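Long-range contacts in sensor protein CzcS (Pseudomonas aeruginosa, PDB 5GPO), which is the zinc-responsive sensor histidine kinase of a two-component system for metal detoxification and antibiotic resistance, seen here through its sensor domain: residues 52-57 and 64-69; 57-62 and 117-122. All blocks are in the same frame, centred on the assembly; numbering follows the deposited sequence. Where two conformers were deposited one is given.

Contact 1 (52-57 and 64-69)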
loop_
_atom_site.group_PDB
_atom_site.type_symbol
_atom_site.label_atom_id
_atom_site.label_comp_id
_atom_site.label_asym_id
_atom_site.label_seq_id
_atom_site.Cartn_x
_atom_site.Cartn_y
_atom_site.Cartn_z
ATOM N N HIS B 52 -6.516 -3.332 -3.159
ATOM C CA HIS B 52 -7.322 -3.890 -2.087
ATOM C C HIS B 52 -7.247 -5.408 -2.155
ATOM O O HIS B 52 -7.205 -5.987 -3.245
ATOM C CB HIS B 52 -8.777 -3.421 -2.174
ATOM C CG HIS B 52 -9.607 -3.827 -0.991
ATOM N ND1 HIS B 52 -10.262 -5.036 -0.927
ATOM C CD2 HIS B 52 -9.877 -3.190 0.175
ATOM C CE1 HIS B 52 -10.912 -5.128 0.222
ATOM N NE2 HIS B 52 -10.690 -4.022 0.913
ATOM N N LEU B 53 -7.173 -6.044 -0.995
ATOM C CA LEU B 53 -7.055 -7.498 -0.959
ATOM C C LEU B 53 -8.116 -8.094 -0.052
ATOM O O LEU B 53 -8.248 -7.688 1.110
ATOM C CB LEU B 53 -5.656 -7.916 -0.503
ATOM C CG LEU B 53 -5.368 -9.428 -0.461
ATOM C CD1 LEU B 53 -5.634 -10.072 -1.820
ATOM C CD2 LEU B 53 -3.934 -9.679 -0.021
ATOM N N SER B 54 -8.886 -9.040 -0.597
ATOM C CA SER B 54 -9.911 -9.773 0.141
ATOM C C SER B 54 -9.577 -11.246 0.113
ATOM O O SER B 54 -9.347 -11.820 -0.963
ATOM C CB SER B 54 -11.304 -9.563 -0.458
ATOM O OG SER B 54 -11.794 -8.266 -0.220
ATOM N N ILE B 55 -9.546 -11.874 1.284
ATOM C CA ILE B 55 -9.273 -13.293 1.407
ATOM C C ILE B 55 -10.420 -13.915 2.178
ATOM O O ILE B 55 -10.700 -13.500 3.307
ATOM C CB ILE B 55 -7.924 -13.533 2.092
ATOM C CG1 ILE B 55 -6.839 -12.975 1.164
ATOM C CG2 ILE B 55 -7.722 -15.020 2.397
ATOM C CD1 ILE B 55 -5.488 -13.417 1.491
ATOM N N LEU B 56 -11.113 -14.870 1.549
ATOM C CA LEU B 56 -12.299 -15.519 2.100
ATOM C C LEU B 56 -12.009 -16.992 2.330
ATOM O O LEU B 56 -11.353 -17.631 1.503
ATOM C CB LEU B 56 -13.497 -15.421 1.145
ATOM C CG LEU B 56 -13.713 -14.097 0.419
ATOM C CD1 LEU B 56 -14.915 -14.193 -0.497
ATOM C CD2 LEU B 56 -13.890 -13.007 1.431
ATOM N N ASP B 57 -12.502 -17.522 3.452
ATOM C CA ASP B 57 -12.574 -18.969 3.647
ATOM C C ASP B 57 -13.457 -19.604 2.571
ATOM O O ASP B 57 -14.650 -19.288 2.461
ATOM C CB ASP B 57 -13.122 -19.255 5.054
ATOM C CG ASP B 57 -12.826 -20.678 5.543
ATOM O OD1 ASP B 57 -13.159 -21.645 4.843
ATOM O OD2 ASP B 57 -12.271 -20.826 6.648
ATOM N N LEU B 64 -11.723 -13.784 5.738
ATOM C CA LEU B 64 -10.666 -14.029 6.704
ATOM C C LEU B 64 -9.760 -12.818 6.856
ATOM O O LEU B 64 -9.354 -12.495 7.973
ATOM C CB LEU B 64 -9.841 -15.264 6.313
ATOM C CG LEU B 64 -8.494 -15.481 7.026
ATOM C CD1 LEU B 64 -8.662 -15.632 8.537
ATOM C CD2 LEU B 64 -7.729 -16.670 6.462
ATOM N N MET B 65 -9.446 -12.142 5.752
ATOM C CA MET B 65 -8.650 -10.920 5.787
ATOM C C MET B 65 -9.199 -9.944 4.768
ATOM O O MET B 65 -9.610 -10.345 3.679
ATOM C CB MET B 65 -7.180 -11.151 5.452
ATOM C CG MET B 65 -6.443 -12.170 6.258
ATOM S SD MET B 65 -4.837 -12.287 5.446
ATOM C CE MET B 65 -4.177 -13.746 6.233
ATOM N N SER B 66 -9.178 -8.664 5.118
ATOM C CA SER B 66 -9.610 -7.616 4.211
ATOM C C SER B 66 -8.816 -6.363 4.554
ATOM O O SER B 66 -8.807 -5.953 5.716
ATOM C CB SER B 66 -11.113 -7.381 4.349
ATOM O OG SER B 66 -11.557 -6.371 3.471
ATOM N N PHE B 67 -8.107 -5.795 3.574
ATOM C CA PHE B 67 -7.407 -4.536 3.808
ATOM C C PHE B 67 -7.042 -3.885 2.478
ATOM O O PHE B 67 -7.084 -4.509 1.421
ATOM C CB PHE B 67 -6.155 -4.741 4.670
ATOM C CG PHE B 67 -5.279 -5.869 4.214
ATOM C CD1 PHE B 67 -4.409 -5.706 3.145
ATOM C CD2 PHE B 67 -5.308 -7.091 4.866
ATOM C CE1 PHE B 67 -3.588 -6.741 2.729
ATOM C CE2 PHE B 67 -4.493 -8.135 4.456
ATOM C CZ PHE B 67 -3.627 -7.959 3.388
ATOM N N GLY B 68 -6.658 -2.614 2.557
ATOM C CA GLY B 68 -6.273 -1.886 1.369
ATOM C C GLY B 68 -7.145 -0.670 1.159
ATOM O O GLY B 68 -7.780 -0.164 2.093
ATOM N N ASP B 69 -7.215 -0.247 -0.095
ATOM C CA ASP B 69 -7.810 1.010 -0.528
ATOM C C ASP B 69 -9.263 0.783 -0.950
ATOM O O ASP B 69 -9.534 -0.034 -1.831
ATOM C CB ASP B 69 -6.974 1.544 -1.693
ATOM C CG ASP B 69 -7.236 2.999 -2.005
ATOM O OD1 ASP B 69 -8.401 3.447 -1.880
ATOM O OD2 ASP B 69 -6.254 3.670 -2.413
#
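L53 and F67 exchange a pair of backbone hydrogen bonds. The one from L53 N to F67 O is 2.9 Å long and almost straight, with 175° at the hydrogen. I55 and M65 form the next such pair, tied by I55 N to M65 O at 2.8 Å and by M65 N to I55 O. L64 N also donates to I55 O, at 2.7 Å. I55 O therefore holds two donors, and L64 and M65 both face I55. This is a classic beta bulge. Between the two pairs, S66 CA makes a CH...O contact with L53 O at 3.4 Å.

The two strands form an antiparallel hairpin at one border of the five-stranded sheet of the sensor domain. Strand 63-68 is outermost in this chain, and 51-57 lies between it and 119-127.

The apolar contacts lie on the face that carries L53, I55, M65 and F67. The L53 and F67 side chains run next to each other off this face, with L53 CD2 3.8 Å from F67 CZ. With CG between the backbone N and the carbonyl carbon (chi1 48°), the F67 ring is placed next to L53, where its CE1 also meets L53 CB. I55 and M65 also run alongside each other, and I55 CD1 is 4.2 Å from M65 SD. The second subunit packs on this face, with its I20 on L53, its L41 on I55 and M65, and its A38 on F67.

Polar and ring contacts gather at H52. CG of H52 is anti to the backbone N (chi1 -173°), and F67 O lies over one face of the H52 ring, 3.3 Å from H52 CD2. S66 OG sits near the ring plane at its edge, 3.5 Å from H52 CE1.

Contact 2 (57-62 and 117-122)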
loop_
_atom_site.group_PDB
_atom_site.type_symbol
_atom_site.label_atom_id
_atom_site.label_comp_id
_atom_site.label_asym_id
_atom_site.label_seq_id
_atom_site.Cartn_x
_atom_site.Cartn_y
_atom_site.Cartn_z
ATOM N N ASP B 57 -12.502 -17.522 3.452
ATOM C CA ASP B 57 -12.574 -18.969 3.647
ATOM C C ASP B 57 -13.457 -19.604 2.571
ATOM O O ASP B 57 -14.650 -19.288 2.461
ATOM C CB ASP B 57 -13.122 -19.255 5.054
ATOM C CG ASP B 57 -12.826 -20.678 5.543
ATOM O OD1 ASP B 57 -13.159 -21.645 4.843
ATOM O OD2 ASP B 57 -12.271 -20.826 6.648
ATOM N N SER B 58 -12.862 -20.495 1.763
ATOM C CA SER B 58 -13.591 -21.162 0.691
ATOM C C SER B 58 -14.764 -21.981 1.215
ATOM O O SER B 58 -15.738 -22.191 0.494
ATOM C CB SER B 58 -12.667 -22.099 -0.090
ATOM O OG SER B 58 -11.632 -21.394 -0.766
ATOM N N ARG B 59 -14.666 -22.494 2.434
ATOM C CA ARG B 59 -15.695 -23.422 2.901
ATOM C C ARG B 59 -16.956 -22.697 3.336
ATOM O O ARG B 59 -18.068 -23.189 3.104
ATOM C CB ARG B 59 -15.125 -24.278 4.026
ATOM C CG ARG B 59 -13.892 -25.039 3.585
ATOM C CD ARG B 59 -13.080 -25.495 4.771
ATOM N NE ARG B 59 -12.574 -24.381 5.563
ATOM C CZ ARG B 59 -11.820 -24.530 6.647
ATOM N NH1 ARG B 59 -11.493 -25.750 7.055
ATOM N NH2 ARG B 59 -11.393 -23.474 7.322
ATOM N N SER B 60 -16.810 -21.509 3.931
ATOM C CA SER B 60 -17.938 -20.760 4.472
ATOM C C SER B 60 -18.298 -19.508 3.683
ATOM O O SER B 60 -19.401 -18.991 3.851
ATOM C CB SER B 60 -17.649 -20.343 5.920
ATOM O OG SER B 60 -16.545 -19.448 5.997
ATOM N N GLY B 61 -17.413 -19.014 2.831
ATOM C CA GLY B 61 -17.611 -17.708 2.247
ATOM C C GLY B 61 -17.264 -16.552 3.157
ATOM O O GLY B 61 -17.387 -15.399 2.736
ATOM N N GLN B 62 -16.825 -16.813 4.375
ATOM C CA GLN B 62 -16.640 -15.706 5.307
ATOM C C GLN B 62 -15.282 -15.037 5.100
ATOM O O GLN B 62 -14.279 -15.714 4.855
ATOM C CB GLN B 62 -16.777 -16.201 6.747
ATOM C CG GLN B 62 -18.208 -16.653 7.086
ATOM C CD GLN B 62 -19.147 -15.487 7.319
ATOM O OE1 GLN B 62 -18.793 -14.528 7.992
ATOM N NE2 GLN B 62 -20.349 -15.558 6.749
ATOM N N GLY B 117 -3.515 -25.041 6.092
ATOM C CA GLY B 117 -4.536 -25.918 5.569
ATOM C C GLY B 117 -5.808 -25.224 5.107
ATOM O O GLY B 117 -6.618 -25.855 4.417
ATOM N N THR B 118 -6.012 -23.960 5.459
ATOM C CA THR B 118 -7.300 -23.314 5.144
ATOM C C THR B 118 -7.437 -23.095 3.646
ATOM O O THR B 118 -6.578 -22.431 3.049
ATOM C CB THR B 118 -7.448 -21.970 5.858
ATOM O OG1 THR B 118 -7.239 -22.125 7.266
ATOM C CG2 THR B 118 -8.860 -21.397 5.615
ATOM N N PRO B 119 -8.496 -23.593 3.000
ATOM C CA PRO B 119 -8.722 -23.248 1.592
ATOM C C PRO B 119 -9.356 -21.867 1.507
ATOM O O PRO B 119 -10.335 -21.575 2.204
ATOM C CB PRO B 119 -9.674 -24.347 1.101
ATOM C CG PRO B 119 -10.420 -24.742 2.319
ATOM C CD PRO B 119 -9.489 -24.566 3.491
ATOM N N VAL B 120 -8.771 -21.002 0.676
ATOM C CA VAL B 120 -9.191 -19.609 0.606
ATOM C C VAL B 120 -9.408 -19.195 -0.841
ATOM O O VAL B 120 -8.822 -19.759 -1.777
ATOM C CB VAL B 120 -8.192 -18.639 1.296
ATOM C CG1 VAL B 120 -8.120 -18.904 2.812
ATOM C CG2 VAL B 120 -6.787 -18.662 0.623
ATOM N N GLN B 121 -10.275 -18.205 -1.021
ATOM C CA GLN B 121 -10.442 -17.508 -2.286
ATOM C C GLN B 121 -9.856 -16.113 -2.121
ATOM O O GLN B 121 -10.153 -15.431 -1.133
ATOM C CB GLN B 121 -11.912 -17.406 -2.702
ATOM C CG GLN B 121 -12.692 -18.724 -2.720
ATOM C CD GLN B 121 -12.458 -19.540 -3.979
ATOM O OE1 GLN B 121 -11.463 -19.362 -4.675
ATOM N NE2 GLN B 121 -13.389 -20.441 -4.280
ATOM N N VAL B 122 -9.034 -15.698 -3.081
ATOM C CA VAL B 122 -8.236 -14.478 -2.983
ATOM C C VAL B 122 -8.720 -13.530 -4.063
ATOM O O VAL B 122 -8.696 -13.872 -5.251
ATOM C CB VAL B 122 -6.734 -14.759 -3.146
ATOM C CG1 VAL B 122 -5.935 -13.423 -3.144
ATOM C CG2 VAL B 122 -6.239 -15.701 -2.038
HETATM O O HOH W 1 -9.299 -22.027 9.536
#
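S58 and P119 make the close part of this contact. S58 N donates to P119 O at 2.8 Å, tilted 33° from the carbonyl plane. This backbone hydrogen bond joins the two segments directly. The S58 CB points toward strand 119-122 and its OG lies over the backbone there, 3.1 Å from V120 C. Q121 CG closes in on the same OG at 3.5 Å. The amide of Q121 is engaged elsewhere, where its OE1 bonds S111. Here the hairpin loop between strands 51-57 and 63-68 meets the start of strand 119-127. D57 and V120 form an antiparallel non-hydrogen-bonded pair, with CA atoms 4.6 Å apart.

D57 and R59 build the outer part within the loop. R59 grips the carboxylate side-on, NE to OD1 and NH2 to OD2, each at 2.9 Å and each through a syn lone pair. OD1 also takes R59 N on its anti lone pair, which makes an Asx turn. The carboxylate and guanidinium are thus held nearly coplanar. P119 CD lies over one face of the R59 guanidinium, 3.7 Å from R59 NE. The R59 chain crosses the proline at about a right angle, and its bend at chi3 (-62°) brings the group back to D57. T118 CG2 touches D57 OD2 and R59 NH2 from across.

The solvent side is looser. R59 is exposed, and a water links its NH2, by a weak bond, to T118 OG1. That hydroxyl also bonds N116.

The charges of D57 and R59 are paired inside the loop. The direct polar link across is thus mainly S58 N to P119 O, and the rest is mostly packing of S58, R59 and D57 on 118-121.

How the contacts relate
Contact 1 and contact 2 share D57, and their centres lie 12 Å apart. Along the chain their segments follow in the order 52-57, 57-62, 64-69 and 117-122, so the contacts interlock. The loop of contact 2 is the turn that joins the two hairpin strands of contact 1. The two contacts also meet directly, through a probable hydrogen bond from Q121 N to L56 O and through packing of L53 on V122. Contact 1 holds the hairpin together, and contact 2 ties its turn to the start of 119-127, the central strand of the sheet. The F67 side chain of contact 1 is about 9 Å from a bound zinc ion.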